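Local coordinates for NDP-N-acetyl-D-galactosaminuronic acid dehydrogenase (Methanosarcina mazei Go1, PDB 3G79), which probably oxidises UDP-N-acetyl-alpha-D-mannosamine to UDP-N-acetyl-alpha-D-mannosaminouronate, using two molecules of NAD+ for each sugar, at residues T207-A210 and V211-Y214; P225-A228 and T229-E232. All blocks are in the same frame, centred on the assembly; numbering follows the deposited sequence.

In the fold
Coming from the N terminus, the chain first builds most of the mixed sheet of the NAD-binding, Rossmann-type domain, then runs through strand 197-201 into helix 204-214, where contact 1 joins successive turns. Strand 223-227 follows beside strand 197-201 and completes a beta-alpha-beta unit; at its end contact 2 turns the chain into helix 228-258, which leaves this sheet. Neither contact closes a long loop, and they lie in series without nesting or crossing, their centres about 13 Å apart. They touch nonetheless: T207 OG1 meets M226 O at 3.0 Å, probably as a hydrogen bond, and T207 and V211 pack on P225, tying the helix to strand 223-227, outermost of the sheet within this chain.

Contact 1 (T207-A210 and V211-Y214); sequences TKRA and VELY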
loop_
_atom_site.group_PDB
_atom_site.type_symbol
_atom_site.label_atom_id
_atom_site.label_comp_id
_atom_site.label_asym_id
_atom_site.label_seq_id
_atom_site.Cartn_x
_atom_site.Cartn_y
_atom_site.Cartn_z
ATOM N N THR A 207 27.710 9.231 9.665
ATOM C CA THR A 207 27.166 8.111 8.897
ATOM C C THR A 207 28.226 7.088 8.522
ATOM O O THR A 207 28.025 5.903 8.736
ATOM C CB THR A 207 26.441 8.595 7.605
ATOM O OG1 THR A 207 25.268 9.345 7.945
ATOM C CG2 THR A 207 25.980 7.460 6.799
ATOM N N LYS A 208 29.344 7.533 7.947
ATOM C CA LYS A 208 30.378 6.621 7.491
ATOM C C LYS A 208 31.097 5.969 8.652
ATOM O O LYS A 208 31.501 4.793 8.548
ATOM C CB LYS A 208 31.378 7.309 6.564
ATOM C CG LYS A 208 31.379 6.715 5.150
ATOM C CD LYS A 208 31.435 7.801 4.058
ATOM C CE LYS A 208 30.672 7.366 2.816
ATOM N NZ LYS A 208 29.880 8.503 2.242
ATOM N N ARG A 209 31.251 6.713 9.750
ATOM C CA ARG A 209 31.859 6.150 10.953
ATOM C C ARG A 209 30.930 5.094 11.519
ATOM O O ARG A 209 31.392 4.067 12.075
ATOM C CB ARG A 209 32.118 7.224 12.020
ATOM C CG ARG A 209 32.943 6.780 13.223
ATOM C CD ARG A 209 34.203 6.105 12.802
ATOM N NE ARG A 209 35.176 6.034 13.892
ATOM C CZ ARG A 209 36.445 5.642 13.751
ATOM N NH1 ARG A 209 36.911 5.264 12.560
ATOM N NH2 ARG A 209 37.243 5.625 14.806
ATOM N N ALA A 210 29.622 5.311 11.365
ATOM C CA ALA A 210 28.684 4.376 12.005
ATOM C C ALA A 210 28.520 3.094 11.179
ATOM O O ALA A 210 28.499 1.985 11.739
ATOM C CB ALA A 210 27.367 5.031 12.319
ATOM N N VAL A 211 28.455 3.236 9.857
ATOM C CA VAL A 211 28.521 2.088 8.969
ATOM C C VAL A 211 29.647 1.126 9.395
ATOM O O VAL A 211 29.440 -0.078 9.461
ATOM C CB VAL A 211 28.704 2.533 7.492
ATOM C CG1 VAL A 211 29.007 1.339 6.596
ATOM C CG2 VAL A 211 27.449 3.236 6.994
ATOM N N GLU A 212 30.815 1.663 9.731
ATOM C CA GLU A 212 31.958 0.869 10.181
ATOM C C GLU A 212 31.684 0.106 11.481
ATOM O O GLU A 212 32.238 -0.993 11.709
ATOM C CB GLU A 212 33.180 1.760 10.370
ATOM C CG GLU A 212 33.497 2.659 9.176
ATOM C CD GLU A 212 34.658 3.620 9.438
ATOM O OE1 GLU A 212 35.356 3.497 10.479
ATOM O OE2 GLU A 212 34.856 4.526 8.593
ATOM N N LEU A 213 30.834 0.691 12.328
ATOM C CA LEU A 213 30.524 0.103 13.611
ATOM C C LEU A 213 29.615 -1.075 13.371
ATOM O O LEU A 213 29.724 -2.080 14.037
ATOM C CB LEU A 213 29.851 1.134 14.527
ATOM C CG LEU A 213 29.443 0.677 15.902
ATOM C CD1 LEU A 213 30.647 0.097 16.650
ATOM C CD2 LEU A 213 28.756 1.814 16.707
ATOM N N TYR A 214 28.730 -0.960 12.386
ATOM C CA TYR A 214 27.717 -2.018 12.180
ATOM C C TYR A 214 27.944 -3.060 11.071
ATOM O O TYR A 214 27.326 -4.107 11.112
ATOM C CB TYR A 214 26.301 -1.415 12.065
ATOM C CG TYR A 214 25.848 -0.766 13.361
ATOM C CD1 TYR A 214 25.344 -1.545 14.425
ATOM C CD2 TYR A 214 25.926 0.605 13.540
ATOM C CE1 TYR A 214 24.944 -0.960 15.623
ATOM C CE2 TYR A 214 25.519 1.185 14.742
ATOM C CZ TYR A 214 25.031 0.400 15.774
ATOM O OH TYR A 214 24.657 0.994 16.989
#
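R209 and E212 form a salt bridge one turn apart along helix 204-214, with R209 NH1 lying 3.1 Å from E212 OE1 in a bent, weak hydrogen bond. The two side chains cross at a slant, their guanidinium and carboxylate planes 72° apart; the contact runs through the one pair NH1 and OE1. R209 reaches this position because its chain bends at chi2 (51°), and NH2 of the same group bonds to the carbonyl of G16.

Backbone bonds make up the second class. V211 N meets T207 O at 2.9 Å and almost straight (176°), a regular helical bond. Further on the ladder is less even: the bond from E212 N to K208 O is weak at 3.4 Å, and A210 O receives both Y214 N, at 3.0 Å, and, weakly, L213 N.

Van der Waals packing is the third. The V211 CG2 methyl lies against the carbonyl oxygen T207 O at 3.2 Å, and L213 CG sits over one face of the Y214 ring, near its rim.

Within the beta-alpha-beta unit the helix rests on the sheet: L213 and R209 touch strand 142-145, A210 and Y214 meet strand 197-201, and V211 and T207 lean on strand 223-227.

Contact 2 (P225-A228 and T229-E232); sequences PMSA and TAAE
S227 caps the helix that A228 opens: its OG accepts a hydrogen bond from A230 N at 2.9 Å, with an angle of 149° at the hydrogen. With chi1 at 71° the hydroxyl sits between the backbone N and the carbonyl carbon, which turns it back over the first helical turn. Two main-chain bonds continue the pattern, A231 N to S227 O at 3.0 Å and E232 N to A228 O at the same length, so S227 holds the new helix through both its side chain and its carbonyl. This is the junction where the last strand of the NAD-binding sheet passes into helix 228-258, whose sequence from T229 belongs to the central domain family.

The close-packed part is buried. The first side-chain bond of M226 is directed toward the helix, and its sulfur rests against the turn, SD being 3.7 Å from A230 CB and 3.5 Å from A231 N, while CG touches the A231 methyl more loosely. I198 on the adjoining strand backs M226 and A231, and D265 and V266 of the second subunit pack on M226 and A230, respectively.

By contrast, S227 and T229 are partly exposed, beside I261 of the second subunit.

Chemically, the S227 hydroxyl supplies an acceptor to a first-turn amide, the usual part of an N-cap residue. The buried E232 carboxylate is satisfied by the amides of G152 and T154, which joins this helix to the start of helix 154-166.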
loop_
_atom_site.group_PDB
_atom_site.type_symbol
_atom_site.label_atom_id
_atom_site.label_comp_id
_atom_site.label_asym_id
_atom_site.label_seq_id
_atom_site.Cartn_x
_atom_site.Cartn_y
_atom_site.Cartn_z
ATOM N N PRO A 225 22.406 3.251 4.721
ATOM C CA PRO A 225 22.966 4.507 5.273
ATOM C C PRO A 225 22.141 5.726 4.834
ATOM O O PRO A 225 21.705 5.807 3.656
ATOM C CB PRO A 225 24.380 4.556 4.665
ATOM C CG PRO A 225 24.188 3.856 3.241
ATOM C CD PRO A 225 22.924 2.951 3.358
ATOM N N MET A 226 21.915 6.646 5.780
ATOM C CA MET A 226 21.155 7.886 5.529
ATOM C C MET A 226 21.434 8.965 6.631
ATOM O O MET A 226 22.338 8.804 7.445
ATOM C CB MET A 226 19.654 7.564 5.406
ATOM C CG MET A 226 18.976 6.883 6.632
ATOM S SD MET A 226 17.243 6.310 6.567
ATOM C CE MET A 226 17.457 4.844 5.561
ATOM N N SER A 227 20.652 10.040 6.656
ATOM C CA SER A 227 20.787 11.049 7.696
ATOM C C SER A 227 20.161 10.497 8.962
ATOM O O SER A 227 19.310 9.624 8.892
ATOM C CB SER A 227 20.077 12.350 7.284
ATOM O OG SER A 227 18.681 12.146 7.324
ATOM N N ALA A 228 20.571 10.977 10.118
ATOM C CA ALA A 228 19.946 10.582 11.403
ATOM C C ALA A 228 18.426 10.806 11.398
ATOM O O ALA A 228 17.638 9.919 11.827
ATOM C CB ALA A 228 20.574 11.357 12.529
ATOM N N THR A 229 18.016 11.991 10.939
ATOM C CA THR A 229 16.605 12.343 10.895
ATOM C C THR A 229 15.857 11.390 9.974
ATOM O O THR A 229 14.741 11.006 10.286
ATOM C CB THR A 229 16.383 13.805 10.434
ATOM O OG1 THR A 229 17.040 14.703 11.347
ATOM C CG2 THR A 229 14.903 14.154 10.407
ATOM N N ALA A 230 16.462 10.995 8.857
ATOM C CA ALA A 230 15.814 10.062 7.919
ATOM C C ALA A 230 15.661 8.675 8.559
ATOM O O ALA A 230 14.675 7.990 8.357
ATOM C CB ALA A 230 16.605 9.981 6.655
ATOM N N ALA A 231 16.636 8.304 9.379
ATOM C CA ALA A 231 16.600 7.051 10.114
ATOM C C ALA A 231 15.418 7.041 11.021
ATOM O O ALA A 231 14.716 6.092 11.037
ATOM C CB ALA A 231 17.941 6.817 10.932
ATOM N N GLU A 232 15.203 8.114 11.784
ATOM C CA GLU A 232 14.086 8.199 12.745
ATOM C C GLU A 232 12.726 8.149 12.066
ATOM O O GLU A 232 11.786 7.532 12.578
ATOM C CB GLU A 232 14.164 9.490 13.572
ATOM C CG GLU A 232 15.292 9.554 14.648
ATOM C CD GLU A 232 15.607 10.986 14.946
ATOM O OE1 GLU A 232 15.226 11.826 14.111
ATOM O OE2 GLU A 232 16.150 11.303 15.993
#